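Local structure of putative O-GlcNAcase nagJ (Clostridium perfringens, 6PV5) at residues F360-G374 against V391-N404. The protein probably hydrolyses terminal N-acetylhexosamine residues from glycans as a family 84 glycoside hydrolase, the chain covering its N-terminal, catalytic barrel and helical post-catalytic parts. Residues are numbered along the deposited sequence; the frame is centred on the assembly and turned at random.
Sequences FAETLDKDIEVMWTG and VSNVYNRKMMLWWN
The indole of Trp372 is sandwiched: Val391 CG1 sits over the centroid of its five-membered ring at 4.2 Å, while Leu401 CD1 covers the six-membered ring from the opposite face. The Tyr395 ring has Ala361 CB on one face and Val370 CG1 with Met399 CE on the other, and Phe360 CD2 meets its edge 3.4 Å from Tyr395 OH. Lys366 CA lies over one face of the Arg397 guanidinium, which donates four hydrogen bonds to backbone carbonyls. Placing CG between the backbone N and carbonyl carbon (chi1 70°), with a second bend at chi3 (78°), brings NE to Tyr395 O and NH1 and NH2 to the 364-368 carbonyls. Arg397 NH2 donates to Leu364 O in the guanidinium plane (2.9 Å). Arg397 NH1 donates twice, to a lone pair of Ile368 O in that plane (2.8 Å) and to Asp365 O, tilted 27° from it. These bonds fix the group's rotation and tie the turn 365-368 to the end of helix 385-395. This helix links strands 369-372 and 399-403, the sixth and seventh of the catalytic (beta/alpha)8 barrel, in a parallel beta-alpha-beta unit. Met400 N donates to Val370 O, and Trp372 N to Met400 O. Near the strands' C-terminal ends Met371 SD makes a Met-aromatic contact at the ring edge of Trp402, whose side chain lies about 8 Å from that of Asp305, the predicted proton donor.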
# COMPACT_ATOMS: atom_id res chain seq x y z
N PHE A 360 -18.63 -13.01 19.55
CA PHE A 360 -17.25 -13.07 19.10
C PHE A 360 -16.39 -12.10 19.91
O PHE A 360 -15.34 -12.50 20.44
CB PHE A 360 -17.13 -12.92 17.58
CG PHE A 360 -15.74 -13.13 17.02
CD1 PHE A 360 -15.25 -14.41 16.77
CD2 PHE A 360 -14.91 -12.05 16.74
CE1 PHE A 360 -13.97 -14.59 16.26
CE2 PHE A 360 -13.63 -12.23 16.21
CZ PHE A 360 -13.17 -13.51 15.96
N ALA A 361 -16.82 -10.84 20.02
CA ALA A 361 -16.01 -9.81 20.65
C ALA A 361 -15.88 -10.05 22.16
O ALA A 361 -14.82 -9.82 22.74
CB ALA A 361 -16.58 -8.44 20.37
N GLU A 362 -16.97 -10.47 22.80
CA GLU A 362 -17.00 -10.67 24.25
C GLU A 362 -16.08 -11.83 24.63
O GLU A 362 -15.38 -11.74 25.62
CB GLU A 362 -18.42 -10.93 24.73
N THR A 363 -16.07 -12.90 23.81
CA THR A 363 -15.27 -14.08 24.10
C THR A 363 -13.78 -13.87 23.81
O THR A 363 -12.96 -14.47 24.49
CB THR A 363 -15.77 -15.28 23.30
OG1 THR A 363 -17.17 -15.32 23.53
CG2 THR A 363 -15.15 -16.60 23.71
N LEU A 364 -13.42 -13.06 22.81
CA LEU A 364 -12.08 -13.11 22.23
C LEU A 364 -11.07 -12.38 23.10
O LEU A 364 -11.31 -11.23 23.44
CB LEU A 364 -12.14 -12.46 20.84
CG LEU A 364 -10.86 -12.55 20.01
CD1 LEU A 364 -10.62 -13.99 19.57
CD2 LEU A 364 -10.91 -11.62 18.80
N ASP A 365 -9.91 -13.01 23.38
CA ASP A 365 -8.82 -12.40 24.13
C ASP A 365 -8.36 -11.08 23.51
O ASP A 365 -8.07 -11.01 22.31
CB ASP A 365 -7.56 -13.27 24.12
CG ASP A 365 -7.61 -14.60 24.84
OD1 ASP A 365 -8.60 -14.86 25.58
OD2 ASP A 365 -6.63 -15.38 24.68
N LYS A 366 -8.11 -10.10 24.37
CA LYS A 366 -7.84 -8.72 23.98
C LYS A 366 -6.51 -8.54 23.25
O LYS A 366 -6.32 -7.53 22.56
CB LYS A 366 -7.97 -7.76 25.17
CG LYS A 366 -9.39 -7.55 25.68
CD LYS A 366 -9.59 -6.23 26.40
CE LYS A 366 -10.62 -6.25 27.52
NZ LYS A 366 -11.85 -7.00 27.15
N ASP A 367 -5.59 -9.50 23.39
CA ASP A 367 -4.29 -9.34 22.75
C ASP A 367 -4.29 -9.97 21.35
O ASP A 367 -3.25 -9.99 20.68
CB ASP A 367 -3.16 -9.79 23.67
CG ASP A 367 -3.15 -11.27 23.98
OD1 ASP A 367 -4.11 -11.98 23.57
OD2 ASP A 367 -2.18 -11.72 24.63
N ILE A 368 -5.45 -10.50 20.92
CA ILE A 368 -5.61 -10.98 19.55
C ILE A 368 -6.04 -9.80 18.68
O ILE A 368 -6.96 -9.09 19.04
CB ILE A 368 -6.61 -12.14 19.48
CG1 ILE A 368 -6.12 -13.37 20.26
CG2 ILE A 368 -6.94 -12.47 18.02
CD1 ILE A 368 -7.18 -14.45 20.47
N GLU A 369 -5.36 -9.63 17.53
CA GLU A 369 -5.60 -8.52 16.61
C GLU A 369 -6.79 -8.88 15.73
O GLU A 369 -6.95 -10.04 15.37
CB GLU A 369 -4.33 -8.24 15.80
CG GLU A 369 -3.09 -8.10 16.67
CD GLU A 369 -2.98 -6.78 17.42
OE1 GLU A 369 -3.99 -6.02 17.45
OE2 GLU A 369 -1.90 -6.49 17.96
N VAL A 370 -7.64 -7.88 15.45
CA VAL A 370 -8.87 -8.05 14.68
C VAL A 370 -8.91 -7.04 13.54
O VAL A 370 -8.80 -5.83 13.77
CB VAL A 370 -10.14 -7.96 15.54
CG1 VAL A 370 -11.40 -8.21 14.73
CG2 VAL A 370 -10.11 -8.96 16.69
N MET A 371 -9.11 -7.56 12.32
CA MET A 371 -9.16 -6.78 11.09
C MET A 371 -10.62 -6.51 10.74
O MET A 371 -11.50 -7.35 10.95
CB MET A 371 -8.47 -7.52 9.93
CG MET A 371 -6.95 -7.62 10.16
SD MET A 371 -5.98 -8.40 8.81
CE MET A 371 -6.63 -10.07 8.74
N TRP A 372 -10.88 -5.30 10.23
CA TRP A 372 -12.18 -5.02 9.67
C TRP A 372 -11.99 -4.09 8.48
O TRP A 372 -10.90 -3.54 8.30
CB TRP A 372 -13.12 -4.46 10.77
CG TRP A 372 -13.44 -3.00 10.73
CD1 TRP A 372 -14.69 -2.46 10.55
CD2 TRP A 372 -12.56 -1.89 11.00
NE1 TRP A 372 -14.64 -1.09 10.66
CE2 TRP A 372 -13.34 -0.71 10.90
CE3 TRP A 372 -11.19 -1.76 11.27
CZ2 TRP A 372 -12.80 0.57 11.08
CZ3 TRP A 372 -10.66 -0.51 11.45
CH2 TRP A 372 -11.45 0.64 11.35
N THR A 373 -13.04 -3.95 7.65
CA THR A 373 -12.83 -3.25 6.38
C THR A 373 -13.33 -1.80 6.42
O THR A 373 -13.15 -1.07 5.44
CB THR A 373 -13.47 -4.04 5.23
OG1 THR A 373 -14.87 -4.17 5.52
CG2 THR A 373 -12.84 -5.40 5.02
N GLY A 374 -13.91 -1.38 7.55
CA GLY A 374 -14.60 -0.09 7.63
C GLY A 374 -16.10 -0.30 7.60
O GLY A 374 -16.56 -1.42 7.83
N VAL A 391 -16.29 0.83 16.25
CA VAL A 391 -15.95 -0.58 16.16
C VAL A 391 -14.96 -0.91 17.28
O VAL A 391 -15.08 -1.97 17.88
CB VAL A 391 -15.41 -0.96 14.77
CG1 VAL A 391 -14.90 -2.40 14.74
CG2 VAL A 391 -16.47 -0.76 13.69
N SER A 392 -14.00 -0.01 17.55
CA SER A 392 -13.02 -0.25 18.60
C SER A 392 -13.69 -0.29 19.98
O SER A 392 -13.26 -1.04 20.84
CB SER A 392 -11.90 0.74 18.57
OG SER A 392 -12.37 2.03 18.95
N ASN A 393 -14.80 0.45 20.14
CA ASN A 393 -15.58 0.42 21.37
C ASN A 393 -16.24 -0.93 21.57
O ASN A 393 -16.35 -1.40 22.70
CB ASN A 393 -16.57 1.57 21.48
CG ASN A 393 -15.87 2.87 21.83
OD1 ASN A 393 -14.73 2.86 22.32
ND2 ASN A 393 -16.53 3.99 21.58
N VAL A 394 -16.66 -1.57 20.48
CA VAL A 394 -17.33 -2.86 20.63
C VAL A 394 -16.29 -3.93 20.97
O VAL A 394 -16.58 -4.83 21.75
CB VAL A 394 -18.13 -3.22 19.36
CG1 VAL A 394 -18.70 -4.63 19.42
CG2 VAL A 394 -19.23 -2.20 19.08
N TYR A 395 -15.08 -3.82 20.39
CA TYR A 395 -14.07 -4.86 20.47
C TYR A 395 -13.11 -4.61 21.64
O TYR A 395 -12.28 -5.46 21.96
CB TYR A 395 -13.32 -5.01 19.14
CG TYR A 395 -13.94 -6.04 18.22
CD1 TYR A 395 -14.89 -5.68 17.28
CD2 TYR A 395 -13.57 -7.37 18.31
CE1 TYR A 395 -15.48 -6.64 16.46
CE2 TYR A 395 -14.14 -8.33 17.49
CZ TYR A 395 -15.11 -7.97 16.57
OH TYR A 395 -15.68 -8.92 15.79
N ASN A 396 -13.19 -3.41 22.24
CA ASN A 396 -12.42 -3.12 23.44
C ASN A 396 -10.93 -3.18 23.15
O ASN A 396 -10.16 -3.64 23.99
CB ASN A 396 -12.79 -4.09 24.58
CG ASN A 396 -14.18 -3.84 25.10
OD1 ASN A 396 -14.46 -2.75 25.59
ND2 ASN A 396 -15.07 -4.82 24.94
N ARG A 397 -10.54 -2.75 21.93
CA ARG A 397 -9.16 -2.79 21.48
C ARG A 397 -9.04 -1.96 20.20
O ARG A 397 -10.02 -1.73 19.51
CB ARG A 397 -8.71 -4.24 21.22
CG ARG A 397 -9.36 -4.86 19.99
CD ARG A 397 -9.27 -6.37 19.89
NE ARG A 397 -10.24 -7.00 20.77
CZ ARG A 397 -10.17 -8.26 21.18
NH1 ARG A 397 -9.17 -9.04 20.79
NH2 ARG A 397 -11.10 -8.75 21.98
N LYS A 398 -7.81 -1.51 19.94
CA LYS A 398 -7.46 -0.92 18.66
C LYS A 398 -7.62 -1.94 17.53
O LYS A 398 -7.16 -3.07 17.61
CB LYS A 398 -6.05 -0.35 18.72
CG LYS A 398 -5.94 0.96 19.46
CD LYS A 398 -4.56 1.56 19.28
CE LYS A 398 -4.39 2.92 19.90
NZ LYS A 398 -3.32 3.67 19.20
N MET A 399 -8.33 -1.52 16.48
CA MET A 399 -8.64 -2.42 15.38
C MET A 399 -7.50 -2.38 14.36
O MET A 399 -6.65 -1.50 14.43
CB MET A 399 -9.96 -1.97 14.74
CG MET A 399 -11.14 -2.10 15.70
SD MET A 399 -11.43 -3.78 16.32
CE MET A 399 -12.04 -4.66 14.88
N MET A 400 -7.51 -3.32 13.41
CA MET A 400 -6.64 -3.23 12.24
C MET A 400 -7.48 -3.02 10.97
O MET A 400 -8.47 -3.71 10.75
CB MET A 400 -5.81 -4.52 12.12
CG MET A 400 -4.86 -4.68 13.29
SD MET A 400 -3.31 -5.55 12.96
CE MET A 400 -2.27 -4.86 14.25
N LEU A 401 -7.11 -2.04 10.14
CA LEU A 401 -7.94 -1.74 8.98
C LEU A 401 -7.45 -2.53 7.76
O LEU A 401 -6.33 -2.34 7.31
CB LEU A 401 -7.94 -0.23 8.74
CG LEU A 401 -8.68 0.23 7.47
CD1 LEU A 401 -10.18 -0.13 7.49
CD2 LEU A 401 -8.49 1.72 7.25
N TRP A 402 -8.29 -3.44 7.26
CA TRP A 402 -8.06 -4.11 6.00
C TRP A 402 -8.63 -3.21 4.90
O TRP A 402 -9.84 -3.03 4.78
CB TRP A 402 -8.74 -5.48 6.05
CG TRP A 402 -8.74 -6.24 4.76
CD1 TRP A 402 -9.19 -5.81 3.55
CD2 TRP A 402 -8.32 -7.61 4.58
NE1 TRP A 402 -9.07 -6.81 2.61
CE2 TRP A 402 -8.54 -7.92 3.21
CE3 TRP A 402 -7.78 -8.58 5.42
CZ2 TRP A 402 -8.24 -9.17 2.67
CZ3 TRP A 402 -7.51 -9.83 4.89
CH2 TRP A 402 -7.74 -10.12 3.54
N TRP A 403 -7.74 -2.56 4.16
CA TRP A 403 -8.19 -1.52 3.24
C TRP A 403 -8.27 -2.05 1.82
O TRP A 403 -7.24 -2.39 1.22
CB TRP A 403 -7.28 -0.30 3.35
CG TRP A 403 -7.82 0.83 2.54
CD1 TRP A 403 -7.19 1.48 1.52
CD2 TRP A 403 -9.13 1.40 2.64
NE1 TRP A 403 -8.01 2.45 1.01
CE2 TRP A 403 -9.22 2.40 1.65
CE3 TRP A 403 -10.25 1.15 3.45
CZ2 TRP A 403 -10.37 3.16 1.46
CZ3 TRP A 403 -11.38 1.91 3.27
CH2 TRP A 403 -11.44 2.89 2.27
N ASN A 404 -9.50 -2.11 1.30
CA ASN A 404 -9.77 -2.73 0.01
C ASN A 404 -9.54 -1.74 -1.15
O ASN A 404 -10.45 -1.39 -1.90
CB ASN A 404 -11.19 -3.32 -0.03
CG ASN A 404 -11.22 -4.73 0.53
OD1 ASN A 404 -10.31 -5.51 0.27
ND2 ASN A 404 -12.23 -5.05 1.32
O HOH W 1 -6.70 -5.42 16.33
O HOH W 2 -11.59 -1.92 3.10